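PDB 1XV2: hypothetical protein, similar to alpha-acetolactate decarboxylase from Staphylococcus aureus subsp. aureus, which probably catalyses the decarboxylation of alpha-acetolactate to acetoin, as a zinc-binding member of the alpha-acetolactate decarboxylase family. Local coordinates for residues K116-P130 against R145-V159. Sequence-based numbering, arbitrary orientation.
Sequences KIYGTFKHMHVRMMP and RQPEEKRQDIRGAIV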
loop_
_atom_site.group_PDB
_atom_site.type_symbol
_atom_site.label_atom_id
_atom_site.label_comp_id
_atom_site.label_asym_id
_atom_site.label_seq_id
_atom_site.Cartn_x
_atom_site.Cartn_y
_atom_site.Cartn_z
ATOM N N LYS A 116 -9.617 10.685 -16.121
ATOM C CA LYS A 116 -10.967 10.733 -16.641
ATOM C C LYS A 116 -10.810 11.164 -18.087
ATOM O O LYS A 116 -10.231 12.212 -18.371
ATOM C CB LYS A 116 -11.816 11.746 -15.869
ATOM C CG LYS A 116 -13.283 11.709 -16.262
ATOM C CD LYS A 116 -14.139 12.615 -15.393
ATOM C CE LYS A 116 -15.609 12.472 -15.762
ATOM N NZ LYS A 116 -16.501 13.293 -14.896
ATOM N N ILE A 117 -11.297 10.330 -18.996
ATOM C CA ILE A 117 -11.215 10.597 -20.426
ATOM C C ILE A 117 -12.638 10.571 -20.961
ATOM O O ILE A 117 -13.256 9.512 -21.022
ATOM C CB ILE A 117 -10.379 9.510 -21.132
ATOM C CG1 ILE A 117 -8.992 9.431 -20.489
ATOM C CG2 ILE A 117 -10.279 9.813 -22.623
ATOM C CD1 ILE A 117 -8.186 8.214 -20.890
ATOM N N TYR A 118 -13.157 11.738 -21.338
ATOM C CA TYR A 118 -14.527 11.831 -21.836
ATOM C C TYR A 118 -14.636 12.429 -23.233
ATOM O O TYR A 118 -13.985 13.424 -23.544
ATOM C CB TYR A 118 -15.387 12.666 -20.883
ATOM C CG TYR A 118 -16.790 12.847 -21.406
ATOM C CD1 TYR A 118 -17.714 11.803 -21.345
ATOM C CD2 TYR A 118 -17.162 14.023 -22.062
ATOM C CE1 TYR A 118 -18.971 11.918 -21.932
ATOM C CE2 TYR A 118 -18.416 14.148 -22.655
ATOM C CZ TYR A 118 -19.314 13.092 -22.590
ATOM O OH TYR A 118 -20.540 13.195 -23.211
ATOM N N GLY A 119 -15.487 11.829 -24.058
ATOM C CA GLY A 119 -15.682 12.311 -25.415
ATOM C C GLY A 119 -16.086 11.184 -26.345
ATOM O O GLY A 119 -16.778 10.250 -25.934
ATOM N N THR A 120 -15.653 11.266 -27.599
ATOM C CA THR A 120 -15.970 10.237 -28.581
ATOM C C THR A 120 -14.780 9.301 -28.798
ATOM O O THR A 120 -13.628 9.731 -28.817
ATOM C CB THR A 120 -16.368 10.863 -29.931
ATOM O OG1 THR A 120 -15.323 11.734 -30.380
ATOM C CG2 THR A 120 -17.662 11.655 -29.790
ATOM N N PHE A 121 -15.067 8.016 -28.956
ATOM C CA PHE A 121 -14.023 7.024 -29.166
ATOM C C PHE A 121 -14.243 6.305 -30.477
ATOM O O PHE A 121 -15.318 5.752 -30.713
ATOM C CB PHE A 121 -14.028 6.011 -28.025
ATOM C CG PHE A 121 -13.676 6.606 -26.697
ATOM C CD1 PHE A 121 -12.349 6.676 -26.281
ATOM C CD2 PHE A 121 -14.668 7.134 -25.876
ATOM C CE1 PHE A 121 -12.014 7.265 -25.061
ATOM C CE2 PHE A 121 -14.341 7.725 -24.654
ATOM C CZ PHE A 121 -13.011 7.790 -24.248
ATOM N N LYS A 122 -13.225 6.319 -31.332
ATOM C CA LYS A 122 -13.311 5.655 -32.625
ATOM C C LYS A 122 -13.463 4.163 -32.397
ATOM O O LYS A 122 -14.194 3.484 -33.113
ATOM C CB LYS A 122 -12.047 5.913 -33.448
ATOM C CG LYS A 122 -11.703 7.376 -33.603
ATOM C CD LYS A 122 -10.559 7.577 -34.585
ATOM C CE LYS A 122 -10.974 7.179 -35.993
ATOM N NZ LYS A 122 -9.924 7.509 -37.001
ATOM N N HIS A 123 -12.764 3.659 -31.386
ATOM C CA HIS A 123 -12.807 2.243 -31.058
ATOM C C HIS A 123 -12.793 2.037 -29.542
ATOM O O HIS A 123 -12.096 2.740 -28.820
ATOM C CB HIS A 123 -11.606 1.537 -31.697
ATOM C CG HIS A 123 -11.509 0.079 -31.371
ATOM N ND1 HIS A 123 -12.516 -0.819 -31.654
ATOM C CD2 HIS A 123 -10.513 -0.641 -30.801
ATOM C CE1 HIS A 123 -12.144 -2.028 -31.274
ATOM N NE2 HIS A 123 -10.933 -1.948 -30.754
HETATM N N MSE A 124 -13.582 1.081 -29.067
HETATM C CA MSE A 124 -13.642 0.770 -27.643
HETATM C C MSE A 124 -13.731 -0.744 -27.517
HETATM O O MSE A 124 -14.542 -1.382 -28.182
HETATM C CB MSE A 124 -14.861 1.446 -26.992
HETATM C CG MSE A 124 -15.013 1.202 -25.489
HETATM SE SE MSE A 124 -13.479 1.671 -24.403
HETATM C CE MSE A 124 -13.510 3.592 -24.612
ATOM N N HIS A 125 -12.878 -1.309 -26.670
ATOM C CA HIS A 125 -12.829 -2.750 -26.455
ATOM C C HIS A 125 -12.795 -3.033 -24.953
ATOM O O HIS A 125 -11.846 -2.661 -24.272
ATOM C CB HIS A 125 -11.573 -3.316 -27.135
ATOM C CG HIS A 125 -11.407 -4.796 -26.987
ATOM N ND1 HIS A 125 -10.360 -5.484 -27.561
ATOM C CD2 HIS A 125 -12.144 -5.719 -26.325
ATOM C CE1 HIS A 125 -10.459 -6.767 -27.260
ATOM N NE2 HIS A 125 -11.533 -6.936 -26.512
ATOM N N VAL A 126 -13.833 -3.692 -24.443
ATOM C CA VAL A 126 -13.905 -4.007 -23.018
ATOM C C VAL A 126 -14.253 -5.464 -22.761
ATOM O O VAL A 126 -14.648 -6.199 -23.669
ATOM C CB VAL A 126 -14.997 -3.172 -22.296
ATOM C CG1 VAL A 126 -14.780 -1.689 -22.528
ATOM C CG2 VAL A 126 -16.379 -3.593 -22.783
ATOM N N ARG A 127 -14.102 -5.871 -21.505
ATOM C CA ARG A 127 -14.466 -7.211 -21.089
ATOM C C ARG A 127 -15.393 -7.036 -19.898
ATOM O O ARG A 127 -15.379 -5.993 -19.237
ATOM C CB ARG A 127 -13.232 -8.045 -20.697
ATOM C CG ARG A 127 -12.441 -7.560 -19.485
ATOM C CD ARG A 127 -13.022 -8.035 -18.148
ATOM N NE ARG A 127 -12.263 -7.506 -17.011
ATOM C CZ ARG A 127 -11.053 -7.921 -16.648
ATOM N NH1 ARG A 127 -10.444 -8.890 -17.322
ATOM N NH2 ARG A 127 -10.435 -7.348 -15.622
HETATM N N MSE A 128 -16.229 -8.036 -19.653
HETATM C CA MSE A 128 -17.139 -8.009 -18.518
HETATM C C MSE A 128 -16.814 -9.273 -17.739
HETATM O O MSE A 128 -17.209 -10.375 -18.130
HETATM C CB MSE A 128 -18.597 -8.023 -18.987
HETATM C CG MSE A 128 -18.990 -6.843 -19.871
HETATM SE SE MSE A 128 -18.673 -7.165 -21.756
HETATM C CE MSE A 128 -20.345 -8.036 -22.205
HETATM N N MSE A 129 -16.067 -9.117 -16.652
HETATM C CA MSE A 129 -15.663 -10.263 -15.852
HETATM C C MSE A 129 -16.854 -11.134 -15.474
HETATM O O MSE A 129 -17.800 -10.666 -14.842
HETATM C CB MSE A 129 -14.942 -9.794 -14.583
HETATM C CG MSE A 129 -14.162 -10.894 -13.868
HETATM SE SE MSE A 129 -12.641 -11.509 -14.888
HETATM C CE MSE A 129 -11.331 -10.232 -14.261
ATOM N N PRO A 130 -16.831 -12.415 -15.879
ATOM C CA PRO A 130 -17.931 -13.328 -15.557
ATOM C C PRO A 130 -17.912 -13.677 -14.069
ATOM O O PRO A 130 -16.854 -13.936 -13.491
ATOM C CB PRO A 130 -17.653 -14.529 -16.455
ATOM C CG PRO A 130 -16.164 -14.545 -16.532
ATOM C CD PRO A 130 -15.822 -13.083 -16.720
ATOM N N ARG A 145 -12.271 -16.838 -19.539
ATOM C CA ARG A 145 -13.546 -17.201 -20.150
ATOM C C ARG A 145 -14.440 -15.967 -20.206
ATOM O O ARG A 145 -15.648 -16.066 -20.419
ATOM C CB ARG A 145 -14.233 -18.313 -19.347
ATOM C CG ARG A 145 -14.669 -17.917 -17.939
ATOM C CD ARG A 145 -15.182 -19.130 -17.163
ATOM N NE ARG A 145 -15.574 -18.800 -15.793
ATOM C CZ ARG A 145 -16.742 -18.269 -15.444
ATOM N NH1 ARG A 145 -17.663 -18.002 -16.364
ATOM N NH2 ARG A 145 -16.988 -17.997 -14.169
ATOM N N GLN A 146 -13.826 -14.803 -20.020
ATOM C CA GLN A 146 -14.542 -13.535 -20.030
ATOM C C GLN A 146 -15.088 -13.156 -21.394
ATOM O O GLN A 146 -14.480 -13.443 -22.428
ATOM C CB GLN A 146 -13.622 -12.400 -19.577
ATOM C CG GLN A 146 -12.455 -12.163 -20.534
ATOM C CD GLN A 146 -11.500 -11.093 -20.052
ATOM O OE1 GLN A 146 -11.293 -10.929 -18.853
ATOM N NE2 GLN A 146 -10.896 -10.372 -20.987
ATOM N N PRO A 147 -16.260 -12.512 -21.414
ATOM C CA PRO A 147 -16.812 -12.106 -22.701
ATOM C C PRO A 147 -16.193 -10.733 -22.992
ATOM O O PRO A 147 -15.771 -10.025 -22.071
ATOM C CB PRO A 147 -18.309 -12.038 -22.424
ATOM C CG PRO A 147 -18.359 -11.586 -21.005
ATOM C CD PRO A 147 -17.279 -12.429 -20.353
ATOM N N GLU A 148 -16.113 -10.374 -24.265
ATOM C CA GLU A 148 -15.548 -9.094 -24.662
ATOM C C GLU A 148 -16.455 -8.477 -25.715
ATOM O O GLU A 148 -16.980 -9.178 -26.579
ATOM C CB GLU A 148 -14.132 -9.289 -25.219
ATOM C CG GLU A 148 -13.078 -9.616 -24.152
ATOM C CD GLU A 148 -11.731 -10.034 -24.742
ATOM O OE1 GLU A 148 -11.327 -9.467 -25.781
ATOM O OE2 GLU A 148 -11.070 -10.924 -24.159
ATOM N N GLU A 149 -16.653 -7.169 -25.629
ATOM C CA GLU A 149 -17.510 -6.470 -26.573
ATOM C C GLU A 149 -16.799 -5.215 -27.063
ATOM O O GLU A 149 -16.183 -4.486 -26.280
ATOM C CB GLU A 149 -18.841 -6.093 -25.911
ATOM C CG GLU A 149 -20.062 -6.272 -26.813
ATOM C CD GLU A 149 -21.338 -5.694 -26.209
ATOM O OE1 GLU A 149 -21.634 -5.992 -25.030
ATOM O OE2 GLU A 149 -22.049 -4.943 -26.916
ATOM N N LYS A 150 -16.890 -4.973 -28.365
ATOM C CA LYS A 150 -16.260 -3.814 -28.980
ATOM C C LYS A 150 -17.307 -2.903 -29.601
ATOM O O LYS A 150 -18.361 -3.362 -30.037
ATOM C CB LYS A 150 -15.284 -4.263 -30.069
ATOM C CG LYS A 150 -14.275 -5.308 -29.620
ATOM C CD LYS A 150 -13.364 -5.713 -30.768
ATOM C CE LYS A 150 -12.468 -6.882 -30.384
ATOM N NZ LYS A 150 -11.676 -7.364 -31.554
ATOM N N ARG A 151 -17.006 -1.610 -29.636
ATOM C CA ARG A 151 -17.904 -0.629 -30.230
ATOM C C ARG A 151 -17.065 0.348 -31.044
ATOM O O ARG A 151 -15.843 0.390 -30.903
ATOM C CB ARG A 151 -18.681 0.126 -29.146
ATOM C CG ARG A 151 -19.665 -0.729 -28.362
ATOM C CD ARG A 151 -20.764 -1.288 -29.256
ATOM N NE ARG A 151 -21.740 -2.054 -28.483
ATOM C CZ ARG A 151 -22.661 -1.519 -27.685
ATOM N NH1 ARG A 151 -22.750 -0.199 -27.547
ATOM N NH2 ARG A 151 -23.484 -2.309 -27.005
ATOM N N GLN A 152 -17.723 1.129 -31.894
ATOM C CA GLN A 152 -17.032 2.105 -32.734
ATOM C C GLN A 152 -17.769 3.440 -32.707
ATOM O O GLN A 152 -19.001 3.478 -32.707
ATOM C CB GLN A 152 -16.963 1.600 -34.180
ATOM C CG GLN A 152 -16.340 0.225 -34.338
ATOM C CD GLN A 152 -16.481 -0.320 -35.751
ATOM O OE1 GLN A 152 -16.031 -1.428 -36.051
ATOM N NE2 GLN A 152 -17.110 0.459 -36.626
ATOM N N ASP A 153 -17.012 4.531 -32.685
ATOM C CA ASP A 153 -17.599 5.868 -32.678
ATOM C C ASP A 153 -18.666 5.972 -31.598
ATOM O O ASP A 153 -19.825 6.282 -31.874
ATOM C CB ASP A 153 -18.206 6.166 -34.049
ATOM C CG ASP A 153 -17.207 5.965 -35.176
ATOM O OD1 ASP A 153 -16.166 6.659 -35.181
ATOM O OD2 ASP A 153 -17.463 5.107 -36.051
ATOM N N ILE A 154 -18.256 5.704 -30.366
ATOM C CA ILE A 154 -19.160 5.737 -29.230
ATOM C C ILE A 154 -18.760 6.876 -28.298
ATOM O O ILE A 154 -17.576 7.187 -28.145
ATOM C CB ILE A 154 -19.104 4.391 -28.466
ATOM C CG1 ILE A 154 -20.188 4.335 -27.392
ATOM C CG2 ILE A 154 -17.729 4.207 -27.844
ATOM C CD1 ILE A 154 -20.313 2.971 -26.737
ATOM N N ARG A 155 -19.755 7.502 -27.681
ATOM C CA ARG A 155 -19.500 8.597 -26.763
ATOM C C ARG A 155 -19.688 8.104 -25.327
ATOM O O ARG A 155 -20.701 7.481 -24.994
ATOM C CB ARG A 155 -20.447 9.760 -27.068
ATOM C CG ARG A 155 -20.146 11.036 -26.307
ATOM C CD ARG A 155 -21.048 12.163 -26.783
ATOM N NE ARG A 155 -21.017 13.311 -25.882
ATOM C CZ ARG A 155 -21.832 14.359 -25.977
ATOM N NH1 ARG A 155 -22.745 14.407 -26.940
ATOM N NH2 ARG A 155 -21.739 15.355 -25.105
ATOM N N GLY A 156 -18.696 8.370 -24.485
ATOM C CA GLY A 156 -18.766 7.939 -23.103
ATOM C C GLY A 156 -17.589 8.446 -22.297
ATOM O O GLY A 156 -16.916 9.400 -22.691
ATOM N N ALA A 157 -17.331 7.800 -21.166
ATOM C CA ALA A 157 -16.235 8.212 -20.309
ATOM C C ALA A 157 -15.445 7.034 -19.772
ATOM O O ALA A 157 -16.007 5.995 -19.420
ATOM C CB ALA A 157 -16.770 9.045 -19.146
ATOM N N ILE A 158 -14.130 7.210 -19.726
ATOM C CA ILE A 158 -13.233 6.204 -19.188
ATOM C C ILE A 158 -12.757 6.770 -17.861
ATOM O O ILE A 158 -12.401 7.943 -17.780
ATOM C CB ILE A 158 -11.972 6.000 -20.060
ATOM C CG1 ILE A 158 -12.328 5.315 -21.381
ATOM C CG2 ILE A 158 -10.939 5.195 -19.283
ATOM C CD1 ILE A 158 -11.128 5.099 -22.290
ATOM N N VAL A 159 -12.762 5.947 -16.823
ATOM C CA VAL A 159 -12.283 6.379 -15.518
ATOM C C VAL A 159 -11.370 5.277 -15.017
ATOM O O VAL A 159 -11.579 4.100 -15.319
ATOM C CB VAL A 159 -13.438 6.604 -14.502
ATOM C CG1 VAL A 159 -14.395 7.660 -15.031
ATOM C CG2 VAL A 159 -14.169 5.300 -14.225
#
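I158 buries more surface here than any other residue, its CD1 lying 3.6 Å from F121 CE1 and 3.7 Å from the CE methyl of selenomethionine M124. That methyl also rests over one face of the F121 ring, 3.6 Å above its plane. The bent M124 chain (chi2 55°, chi3 68°) brings CE back to both neighbours, a fold that a flexible, unbranched side chain allows. Branched I158 suits an extended strand, and its backbone exchanges two hydrogen bonds with I117. F179 on strand 174-181 meets F121 nearly at right angles and also touches I158 and M124, extending this apolar core.

The segments pair as antiparallel strands, 116-118 and 120-127 against 154-159 and 148-151, and bend sharply where a classic bulge at K122 and H123 (opposite E194) adjoins a G1 bulge, D153 and I154 opposite F121. The pairing thus runs round the corner of the curled sheet that also supplies the zinc-binding histidines.

Where the pairing of 123-127 with 148-151 has run out, P130 CG lies over one face of the R145 guanidinium, toward its rim, and CD sits 3.6 Å from Q146 CA; a rigid ring without backbone N-H fits here. R145 NH2 bonds A131 O, holding the group beside P130. Q146 sends its amide across R127: OE1 accepts from R127 NH1 at 2.7 Å, the planes 83° apart, while NE2 donates to E148 OE2. R127 NH1 also bonds A236 O and NE pairs with E48; Q146 probably helps, with both, to fix the guanidinium, the side chain lying about 4 Å from the zinc ion. E148 OE1 takes a 2.6 Å bond from H125 NE2, in the ring plane, while K150 CE covers one imidazole face.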